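Side-chain contacts in lantibiotic dehydratase (Microbispora corallina, PDB 5EHK), which probably dehydrates serine and threonine residues of the NAI-107 precursor peptide in a tRNA-dependent way, as a lantibiotic dehydratase: residues L352-S355 / T356-H360; A392-R395 / L396-P399; R750-L753 / R754-E758. One frame throughout, in Å; residues are numbered along the deposited sequence.

Interaction 1 of 3, residues L352-S355 / T356-H360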
ATOM      1  N   LEU A 352     -54.107 -10.864   7.369  1.00 53.94           N
ATOM      2  CA  LEU A 352     -53.148  -9.977   8.004  1.00 47.69           C
ATOM      3  C   LEU A 352     -52.600  -8.994   6.971  1.00 51.66           C
ATOM      4  O   LEU A 352     -52.449  -7.809   7.258  1.00 52.84           O
ATOM      5  CB  LEU A 352     -52.020 -10.790   8.647  1.00 50.97           C
ATOM      6  CG  LEU A 352     -50.905 -10.120   9.458  1.00 47.48           C
ATOM      7  CD1 LEU A 352     -51.432  -9.007  10.346  1.00 50.60           C
ATOM      8  CD2 LEU A 352     -50.217 -11.166  10.311  1.00 44.96           C
ATOM      9  N   ILE A 353     -52.337  -9.483   5.763  1.00 50.04           N
ATOM     10  CA  ILE A 353     -51.733  -8.663   4.714  1.00 47.20           C
ATOM     11  C   ILE A 353     -52.548  -7.425   4.347  1.00 54.98           C
ATOM     12  O   ILE A 353     -52.050  -6.307   4.453  1.00 60.24           O
ATOM     13  CB  ILE A 353     -51.450  -9.466   3.423  1.00 46.55           C
ATOM     14  CG1 ILE A 353     -50.392 -10.534   3.673  1.00 40.34           C
ATOM     15  CG2 ILE A 353     -51.000  -8.537   2.297  1.00 40.36           C
ATOM     16  CD1 ILE A 353     -49.069  -9.961   4.031  1.00 43.96           C
ATOM     17  N   GLN A 354     -53.792  -7.603   3.915  1.00 59.95           N
ATOM     18  CA  GLN A 354     -54.557  -6.446   3.447  1.00 62.20           C
ATOM     19  C   GLN A 354     -54.853  -5.495   4.617  1.00 56.01           C
ATOM     20  O   GLN A 354     -55.032  -4.295   4.418  1.00 56.50           O
ATOM     21  CB  GLN A 354     -55.833  -6.851   2.675  1.00 58.01           C
ATOM     22  CG  GLN A 354     -57.137  -6.836   3.484  1.00 64.38           C
ATOM     23  CD  GLN A 354     -57.159  -7.868   4.603  1.00 73.17           C
ATOM     24  OE1 GLN A 354     -56.323  -8.767   4.636  1.00 67.50           O
ATOM     25  NE2 GLN A 354     -58.106  -7.728   5.534  1.00 72.20           N
ATOM     26  N   SER A 355     -54.895  -6.035   5.833  1.00 56.05           N
ATOM     27  CA  SER A 355     -55.061  -5.217   7.038  1.00 58.96           C
ATOM     28  C   SER A 355     -53.919  -4.198   7.155  1.00 55.64           C
ATOM     29  O   SER A 355     -54.147  -2.998   7.305  1.00 52.98           O
ATOM     30  CB  SER A 355     -55.143  -6.108   8.287  1.00 55.66           C
ATOM     31  OG  SER A 355     -55.372  -5.345   9.457  1.00 58.84           O
ATOM     32  N   THR A 356     -52.691  -4.701   7.086  1.00 52.27           N
ATOM     33  CA  THR A 356     -51.509  -3.859   7.020  1.00 50.75           C
ATOM     34  C   THR A 356     -51.534  -2.938   5.804  1.00 47.69           C
ATOM     35  O   THR A 356     -51.000  -1.838   5.851  1.00 55.51           O
ATOM     36  CB  THR A 356     -50.199  -4.704   6.983  1.00 55.41           C
ATOM     37  OG1 THR A 356     -50.074  -5.370   5.715  1.00 44.54           O
ATOM     38  CG2 THR A 356     -50.173  -5.733   8.115  1.00 47.51           C
ATOM     39  N   ARG A 357     -52.132  -3.401   4.713  1.00 50.41           N
ATOM     40  CA  ARG A 357     -52.229  -2.609   3.485  1.00 56.12           C
ATOM     41  C   ARG A 357     -53.163  -1.417   3.656  1.00 51.13           C
ATOM     42  O   ARG A 357     -53.058  -0.418   2.929  1.00 49.90           O
ATOM     43  CB  ARG A 357     -52.697  -3.467   2.300  1.00 58.78           C
ATOM     44  CG  ARG A 357     -51.691  -4.500   1.833  1.00 59.07           C
ATOM     45  CD  ARG A 357     -52.139  -5.180   0.549  1.00 62.64           C
ATOM     46  NE  ARG A 357     -52.269  -4.231  -0.554  1.00 72.43           N
ATOM     47  CZ  ARG A 357     -51.258  -3.814  -1.316  1.00 76.18           C
ATOM     48  NH1 ARG A 357     -50.026  -4.268  -1.108  1.00 73.63           N
ATOM     49  NH2 ARG A 357     -51.476  -2.943  -2.295  1.00 69.53           N
ATOM     50  N   ARG A 358     -54.101  -1.542   4.594  1.00 44.77           N
ATOM     51  CA  ARG A 358     -55.012  -0.446   4.898  1.00 52.26           C
ATOM     52  C   ARG A 358     -54.225   0.697   5.521  1.00 57.44           C
ATOM     53  O   ARG A 358     -54.337   1.855   5.107  1.00 55.11           O
ATOM     54  CB  ARG A 358     -56.144  -0.910   5.819  1.00 52.52           C
ATOM     55  CG  ARG A 358     -57.489  -1.056   5.094  1.00 50.50           C
ATOM     56  CD  ARG A 358     -58.532  -1.724   5.967  1.00 48.70           C
ATOM     57  NE  ARG A 358     -58.361  -3.172   6.039  1.00 51.22           N
ATOM     58  CZ  ARG A 358     -58.572  -3.893   7.137  1.00 57.68           C
ATOM     59  NH1 ARG A 358     -58.958  -3.294   8.260  1.00 47.03           N
ATOM     60  NH2 ARG A 358     -58.388  -5.212   7.113  1.00 55.30           N
ATOM     61  N   VAL A 359     -53.408   0.342   6.506  1.00 60.76           N
ATOM     62  CA  VAL A 359     -52.493   1.270   7.143  1.00 53.98           C
ATOM     63  C   VAL A 359     -51.577   1.890   6.111  1.00 48.78           C
ATOM     64  O   VAL A 359     -51.443   3.107   6.046  1.00 56.13           O
ATOM     65  CB  VAL A 359     -51.617   0.529   8.156  1.00 55.38           C
ATOM     66  CG1 VAL A 359     -50.432   1.387   8.583  1.00 53.36           C
ATOM     67  CG2 VAL A 359     -52.453   0.096   9.349  1.00 56.64           C
ATOM     68  N   HIS A 360     -50.989   1.042   5.277  1.00 52.62           N
ATOM     69  CA  HIS A 360     -50.097   1.477   4.202  1.00 61.77           C
ATOM     70  C   HIS A 360     -49.671   0.262   3.384  1.00 62.94           C
ATOM     71  O   HIS A 360     -49.188  -0.730   3.942  1.00 62.84           O
ATOM     72  CB  HIS A 360     -48.842   2.155   4.770  1.00 61.57           C
ATOM     73  CG  HIS A 360     -47.830   2.525   3.730  1.00 66.32           C
ATOM     74  ND1 HIS A 360     -48.130   3.335   2.654  1.00 62.58           N
ATOM     75  CD2 HIS A 360     -46.529   2.169   3.583  1.00 66.22           C
ATOM     76  CE1 HIS A 360     -47.052   3.476   1.899  1.00 67.68           C
ATOM     77  NE2 HIS A 360     -46.069   2.776   2.438  1.00 69.31           N
TER
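L352 touches T356 one turn further along the last two turns of helix 346-359, its CD1 reaching the T356 methyl CG2 while its backbone O takes the T356 N-H almost straight (174°). Beyond this pair L352 packs on L366 of strand 366-379. The I353 carbonyl takes two bonds: its O accepts from R357 N at 2.9 Å and from T356 OG1 at 2.5 Å, the familiar bond of a helical threonine to the carbonyl three residues back. Both donors lie in the carbonyl plane, and the hydroxyl lies on a lone pair of the I353 oxygen. T356 OG1 can do this because chi1 of 71° sets it between its own N and carbonyl carbon. The I353 methyl CG2 meanwhile lies against R357 CD at 4.0 Å, an aliphatic contact on the more exposed side. Q354 runs alongside R358 in the same direction, and its O receives a weak bond from R358 N. S355 faces helix 318-339, touching E329 and V330, and the R358 guanidinium forms a salt bridge to that same E329 through NH1. The R358 chain, bent at chi3 (-78°), puts one face of the guanidinium over S355 CA, with CZ 3.8 Å from that atom.

Interaction 2 of 3, residues A392-R395 / L396-P399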
ATOM      1  N   ALA A 392      -8.620 -24.787  19.110  1.00 17.92           N
ATOM      2  CA  ALA A 392      -7.738 -24.962  17.976  1.00 22.71           C
ATOM      3  C   ALA A 392      -7.755 -23.720  17.083  1.00 25.63           C
ATOM      4  O   ALA A 392      -6.699 -23.191  16.708  1.00 20.49           O
ATOM      5  CB  ALA A 392      -8.155 -26.186  17.186  1.00 24.77           C
ATOM      6  N   LEU A 393      -8.967 -23.292  16.733  1.00 24.53           N
ATOM      7  CA  LEU A 393      -9.188 -22.071  15.972  1.00 21.82           C
ATOM      8  C   LEU A 393      -8.572 -20.870  16.656  1.00 24.21           C
ATOM      9  O   LEU A 393      -8.076 -19.963  16.000  1.00 30.34           O
ATOM     10  CB  LEU A 393     -10.671 -21.814  15.758  1.00 18.20           C
ATOM     11  CG  LEU A 393     -11.314 -22.747  14.735  1.00 21.43           C
ATOM     12  CD1 LEU A 393     -12.728 -22.278  14.457  1.00 21.06           C
ATOM     13  CD2 LEU A 393     -10.500 -22.851  13.447  1.00 17.68           C
ATOM     14  N   TRP A 394      -8.631 -20.833  17.975  1.00 25.19           N
ATOM     15  CA  TRP A 394      -8.041 -19.700  18.659  1.00 23.04           C
ATOM     16  C   TRP A 394      -6.532 -19.739  18.541  1.00 21.76           C
ATOM     17  O   TRP A 394      -5.919 -18.728  18.251  1.00 24.43           O
ATOM     18  CB  TRP A 394      -8.475 -19.633  20.128  1.00 20.13           C
ATOM     19  CG  TRP A 394      -7.933 -18.433  20.850  1.00 18.19           C
ATOM     20  CD1 TRP A 394      -8.347 -17.144  20.719  1.00 13.45           C
ATOM     21  CD2 TRP A 394      -6.894 -18.423  21.838  1.00 14.74           C
ATOM     22  NE1 TRP A 394      -7.614 -16.327  21.555  1.00 13.98           N
ATOM     23  CE2 TRP A 394      -6.722 -17.094  22.254  1.00 12.72           C
ATOM     24  CE3 TRP A 394      -6.098 -19.412  22.413  1.00 14.12           C
ATOM     25  CZ2 TRP A 394      -5.792 -16.734  23.208  1.00 16.04           C
ATOM     26  CZ3 TRP A 394      -5.172 -19.050  23.356  1.00 13.00           C
ATOM     27  CH2 TRP A 394      -5.021 -17.728  23.745  1.00 14.21           C
ATOM     28  N   ARG A 395      -5.928 -20.907  18.726  1.00 21.83           N
ATOM     29  CA  ARG A 395      -4.475 -20.964  18.720  1.00 21.21           C
ATOM     30  C   ARG A 395      -3.925 -20.610  17.342  1.00 21.03           C
ATOM     31  O   ARG A 395      -2.793 -20.132  17.230  1.00 24.86           O
ATOM     32  CB  ARG A 395      -3.959 -22.328  19.174  1.00 22.49           C
ATOM     33  CG  ARG A 395      -4.252 -22.694  20.615  1.00 27.12           C
ATOM     34  CD  ARG A 395      -3.863 -24.162  20.875  1.00 26.88           C
ATOM     35  NE  ARG A 395      -2.427 -24.400  20.718  1.00 21.46           N
ATOM     36  CZ  ARG A 395      -1.906 -25.568  20.354  1.00 26.20           C
ATOM     37  NH1 ARG A 395      -2.702 -26.599  20.078  1.00 22.63           N
ATOM     38  NH2 ARG A 395      -0.590 -25.703  20.248  1.00 25.74           N
ATOM     39  N   LEU A 396      -4.751 -20.852  16.323  1.00 21.76           N
ATOM     40  CA  LEU A 396      -4.425 -20.685  14.904  1.00 23.23           C
ATOM     41  C   LEU A 396      -4.765 -19.300  14.359  1.00 22.36           C
ATOM     42  O   LEU A 396      -4.582 -19.012  13.171  1.00 25.58           O
ATOM     43  CB  LEU A 396      -5.218 -21.709  14.088  1.00 19.72           C
ATOM     44  CG  LEU A 396      -4.765 -23.158  14.237  1.00 24.85           C
ATOM     45  CD1 LEU A 396      -5.607 -24.073  13.363  1.00 23.30           C
ATOM     46  CD2 LEU A 396      -3.282 -23.299  13.930  1.00 19.51           C
ATOM     47  N   SER A 397      -5.291 -18.458  15.230  1.00 19.66           N
ATOM     48  CA  SER A 397      -5.738 -17.120  14.868  1.00 21.74           C
ATOM     49  C   SER A 397      -4.551 -16.164  14.660  1.00 19.04           C
ATOM     50  O   SER A 397      -3.420 -16.474  15.057  1.00 16.58           O
ATOM     51  CB  SER A 397      -6.684 -16.603  15.960  1.00 19.72           C
ATOM     52  OG  SER A 397      -5.975 -16.413  17.171  1.00 20.88           O
ATOM     53  N   PRO A 398      -4.794 -15.027  13.986  1.00 19.94           N
ATOM     54  CA  PRO A 398      -3.745 -13.996  13.810  1.00 21.57           C
ATOM     55  C   PRO A 398      -3.179 -13.424  15.134  1.00 19.97           C
ATOM     56  O   PRO A 398      -3.905 -13.255  16.108  1.00 17.37           O
ATOM     57  CB  PRO A 398      -4.469 -12.893  13.034  1.00 24.10           C
ATOM     58  CG  PRO A 398      -5.658 -13.601  12.349  1.00 21.84           C
ATOM     59  CD  PRO A 398      -6.049 -14.698  13.277  1.00 19.46           C
ATOM     60  N   PRO A 399      -1.875 -13.118  15.163  1.00 22.26           N
ATOM     61  CA  PRO A 399      -1.204 -12.609  16.370  1.00 23.14           C
ATOM     62  C   PRO A 399      -1.489 -11.121  16.579  1.00 22.96           C
ATOM     63  O   PRO A 399      -0.626 -10.253  16.446  1.00 27.21           O
ATOM     64  CB  PRO A 399       0.277 -12.860  16.071  1.00 21.93           C
ATOM     65  CG  PRO A 399       0.363 -12.741  14.599  1.00 17.07           C
ATOM     66  CD  PRO A 399      -0.933 -13.286  14.042  1.00 18.83           C
TER
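W394 and S397 meet where helix 380-395 runs out, the serine hydroxyl reaching back to the tryptophan's carbonyl. S397 OG donates to W394 O at 2.6 Å, lying in the carbonyl plane, while S397 N gives the same oxygen a second bond of 3.1 Å from well above that plane. One acceptor is thus gripped by the backbone and the hydroxyl of a single residue. With chi1 near +67° the S397 hydroxyl is tucked over its own backbone, facing the W394 carbonyl. W394 leaves the backbone pointing away from the following segment, and its CD1 comes no nearer than 4.3 Å to S397 OG; NE1 bonds to R661 O, and the side chain touches A492, L497 and P498. L396 N bonds to A392 O at 3.1 Å (136°), and the leucine side chain lies beside that carbonyl. Its end continues onto I484 and L487 of helix 481-487. R395 points away from the turn, but its guanidinium forms a salt bridge with E481 of that same helix, so neighbouring residues bring a charged and an apolar contact to one partner. The whole is a type I beta turn, W394 to S397, that finishes helix 380-395, with the serine hydroxyl adding a second bond to the carbonyl three residues back.

Interaction 3 of 3, residues R750-L753 / R754-E758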
ATOM      1  N   ARG A 750     -26.913 -25.064 -12.976  1.00 40.96           N
ATOM      2  CA  ARG A 750     -26.441 -24.310 -14.127  1.00 47.65           C
ATOM      3  C   ARG A 750     -26.889 -22.862 -14.017  1.00 49.42           C
ATOM      4  O   ARG A 750     -26.100 -21.944 -14.224  1.00 56.02           O
ATOM      5  CB  ARG A 750     -26.932 -24.929 -15.434  1.00 58.78           C
ATOM      6  CG  ARG A 750     -26.386 -24.268 -16.701  1.00 58.67           C
ATOM      7  CD  ARG A 750     -26.913 -25.014 -17.917  1.00 61.48           C
ATOM      8  NE  ARG A 750     -26.464 -24.465 -19.194  1.00 65.34           N
ATOM      9  CZ  ARG A 750     -26.712 -25.044 -20.363  1.00 67.27           C
ATOM     10  NH1 ARG A 750     -27.410 -26.171 -20.404  1.00 65.38           N
ATOM     11  NH2 ARG A 750     -26.274 -24.500 -21.490  1.00 73.54           N
ATOM     12  N   ASP A 751     -28.159 -22.665 -13.684  1.00 48.75           N
ATOM     13  CA  ASP A 751     -28.719 -21.331 -13.539  1.00 48.14           C
ATOM     14  C   ASP A 751     -28.016 -20.596 -12.410  1.00 51.20           C
ATOM     15  O   ASP A 751     -27.702 -19.408 -12.521  1.00 51.62           O
ATOM     16  CB  ASP A 751     -30.211 -21.422 -13.229  1.00 49.86           C
ATOM     17  CG  ASP A 751     -30.921 -20.087 -13.360  1.00 58.10           C
ATOM     18  OD1 ASP A 751     -30.496 -19.255 -14.193  1.00 65.54           O
ATOM     19  OD2 ASP A 751     -31.901 -19.864 -12.618  1.00 59.11           O
ATOM     20  N   GLU A 752     -27.770 -21.316 -11.321  1.00 52.26           N
ATOM     21  CA  GLU A 752     -27.123 -20.728 -10.154  1.00 52.94           C
ATOM     22  C   GLU A 752     -25.682 -20.320 -10.451  1.00 51.88           C
ATOM     23  O   GLU A 752     -25.179 -19.354  -9.876  1.00 48.77           O
ATOM     24  CB  GLU A 752     -27.192 -21.678  -8.953  1.00 44.76           C
ATOM     25  CG  GLU A 752     -26.695 -21.070  -7.651  1.00 43.50           C
ATOM     26  CD  GLU A 752     -27.608 -19.972  -7.108  1.00 54.61           C
ATOM     27  OE1 GLU A 752     -28.850 -20.093  -7.204  1.00 50.46           O
ATOM     28  OE2 GLU A 752     -27.073 -18.972  -6.586  1.00 59.39           O
ATOM     29  N   LEU A 753     -25.011 -21.074 -11.323  1.00 50.46           N
ATOM     30  CA  LEU A 753     -23.630 -20.762 -11.684  1.00 49.19           C
ATOM     31  C   LEU A 753     -23.520 -19.584 -12.653  1.00 49.37           C
ATOM     32  O   LEU A 753     -22.630 -18.747 -12.519  1.00 48.33           O
ATOM     33  CB  LEU A 753     -22.906 -21.992 -12.231  1.00 45.98           C
ATOM     34  CG  LEU A 753     -21.417 -21.790 -12.531  1.00 46.72           C
ATOM     35  CD1 LEU A 753     -20.725 -21.052 -11.400  1.00 43.49           C
ATOM     36  CD2 LEU A 753     -20.734 -23.123 -12.782  1.00 46.41           C
ATOM     37  N   ARG A 754     -24.427 -19.517 -13.620  1.00 51.25           N
ATOM     38  CA  ARG A 754     -24.469 -18.380 -14.530  1.00 53.60           C
ATOM     39  C   ARG A 754     -24.688 -17.136 -13.691  1.00 53.87           C
ATOM     40  O   ARG A 754     -24.103 -16.080 -13.937  1.00 55.45           O
ATOM     41  CB  ARG A 754     -25.616 -18.532 -15.534  1.00 59.35           C
ATOM     42  CG  ARG A 754     -25.523 -19.760 -16.446  1.00 66.40           C
ATOM     43  CD  ARG A 754     -26.785 -19.943 -17.291  1.00 68.02           C
ATOM     44  NE  ARG A 754     -27.015 -18.809 -18.185  1.00 85.03           N
ATOM     45  CZ  ARG A 754     -28.071 -18.680 -18.986  1.00 83.85           C
ATOM     46  NH1 ARG A 754     -29.009 -19.618 -19.011  1.00 75.68           N
ATOM     47  NH2 ARG A 754     -28.189 -17.609 -19.759  1.00 86.61           N
ATOM     48  N   ARG A 755     -25.526 -17.293 -12.676  1.00 54.74           N
ATOM     49  CA  ARG A 755     -25.923 -16.207 -11.793  1.00 52.71           C
ATOM     50  C   ARG A 755     -24.862 -15.852 -10.741  1.00 52.72           C
ATOM     51  O   ARG A 755     -24.617 -14.681 -10.484  1.00 59.11           O
ATOM     52  CB  ARG A 755     -27.261 -16.553 -11.137  1.00 53.83           C
ATOM     53  CG  ARG A 755     -27.680 -15.615 -10.043  1.00 58.83           C
ATOM     54  CD  ARG A 755     -28.970 -16.067  -9.384  1.00 62.42           C
ATOM     55  NE  ARG A 755     -29.297 -15.198  -8.262  1.00 66.98           N
ATOM     56  CZ  ARG A 755     -28.896 -15.410  -7.018  1.00 72.61           C
ATOM     57  NH1 ARG A 755     -28.178 -16.483  -6.730  1.00 63.67           N
ATOM     58  NH2 ARG A 755     -29.231 -14.558  -6.057  1.00 92.08           N
ATOM     59  N   THR A 756     -24.237 -16.855 -10.134  1.00 50.68           N
ATOM     60  CA  THR A 756     -23.237 -16.603  -9.095  1.00 52.21           C
ATOM     61  C   THR A 756     -21.917 -17.303  -9.414  1.00 55.86           C
ATOM     62  O   THR A 756     -21.667 -18.401  -8.919  1.00 54.74           O
ATOM     63  CB  THR A 756     -23.725 -17.122  -7.721  1.00 54.77           C
ATOM     64  OG1 THR A 756     -25.137 -16.916  -7.596  1.00 61.82           O
ATOM     65  CG2 THR A 756     -23.010 -16.410  -6.586  1.00 54.98           C
ATOM     66  N   PRO A 757     -21.054 -16.645 -10.211  1.00 56.17           N
ATOM     67  CA  PRO A 757     -19.798 -17.153 -10.792  1.00 53.54           C
ATOM     68  C   PRO A 757     -18.756 -17.693  -9.810  1.00 50.89           C
ATOM     69  O   PRO A 757     -17.994 -18.583 -10.180  1.00 53.98           O
ATOM     70  CB  PRO A 757     -19.213 -15.919 -11.487  1.00 50.75           C
ATOM     71  CG  PRO A 757     -19.839 -14.770 -10.801  1.00 55.29           C
ATOM     72  CD  PRO A 757     -21.232 -15.213 -10.489  1.00 54.76           C
ATOM     73  N   GLU A 758     -18.697 -17.169  -8.596  1.00 43.48           N
ATOM     74  CA  GLU A 758     -17.680 -17.629  -7.657  1.00 49.37           C
ATOM     75  C   GLU A 758     -18.201 -18.764  -6.757  1.00 46.20           C
ATOM     76  O   GLU A 758     -17.645 -19.032  -5.694  1.00 43.37           O
ATOM     77  CB  GLU A 758     -17.143 -16.452  -6.827  1.00 46.50           C
ATOM     78  CG  GLU A 758     -18.108 -15.932  -5.757  1.00 45.01           C
ATOM     79  CD  GLU A 758     -19.389 -15.340  -6.330  1.00 53.33           C
ATOM     80  OE1 GLU A 758     -19.480 -15.155  -7.569  1.00 51.36           O
ATOM     81  OE2 GLU A 758     -20.317 -15.071  -5.534  1.00 56.92           O
TER
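At the C-terminal end of helix 743-755, E752 joins R755 and T756 in a polar cluster made of an i to i+3 salt bridge and an i to i+4 side-chain hydrogen bond. A single carboxylate oxygen serves both partners. E752 OE2 lies 2.7 Å from R755 NH1, at the edge of the guanidinium and in its plane, although the carboxylate and guanidinium planes are turned 66° apart. T756 OG1 donates to the same OE2 at 3.0 Å, coming from above the carboxylate plane. The three side chains point the same way along one flank of the helix. E752 reaches its neighbours by leaving with CG anti to its N (chi1 -173°) and then bending at chi2 (69°), whereas the R755 chain is extended from CG to NE. The other carboxylate oxygen, OE1, forms a salt bridge with R131 NH1, and D751 OD2 takes NH2 of the same arginine, so R131 of helix 119-138 spans successive acids of this helix. Two arginines and a hydroxyl around E752 would be expected to favour its charged form.

Along the backbone, R754 N and R755 N bond to R750 O and D751 O, and T756 N closes the last of these turns on E752 O at 2.7 Å. T756 is the first residue to leave helical conformation, yet both its N and its OG1 bond to E752, one to the carbonyl and one to the carboxylate. L753 occupies another side of the helix, where it packs on M694 and L697. R754 has its aliphatic part over the preceding turn and touches D702 beyond it; its CD lies 4.4 Å from R750 CG.

In the fold
From the N terminus, the contacts come strictly in series, with no nesting or crossing, and each is local, between adjoining segments that close no longer loop. Interaction 1 lies on the end of helix 346-359, in touch with helix 318-339 and strand 366-379. The chain passes through that strand into helix 380-395, whose end holds interaction 2, set against helix 481-487 and the loops around R661. Much later, interaction 3 finishes helix 743-755, tied to helix 119-138 through R131. All three occupy helix ends but remain separate. Nearest atoms of interactions 1 and 2 lie about 39 Å apart. For interactions 1 and 3 the nearest atoms are about 23 Å apart, and for interactions 2 and 3 about 21 Å.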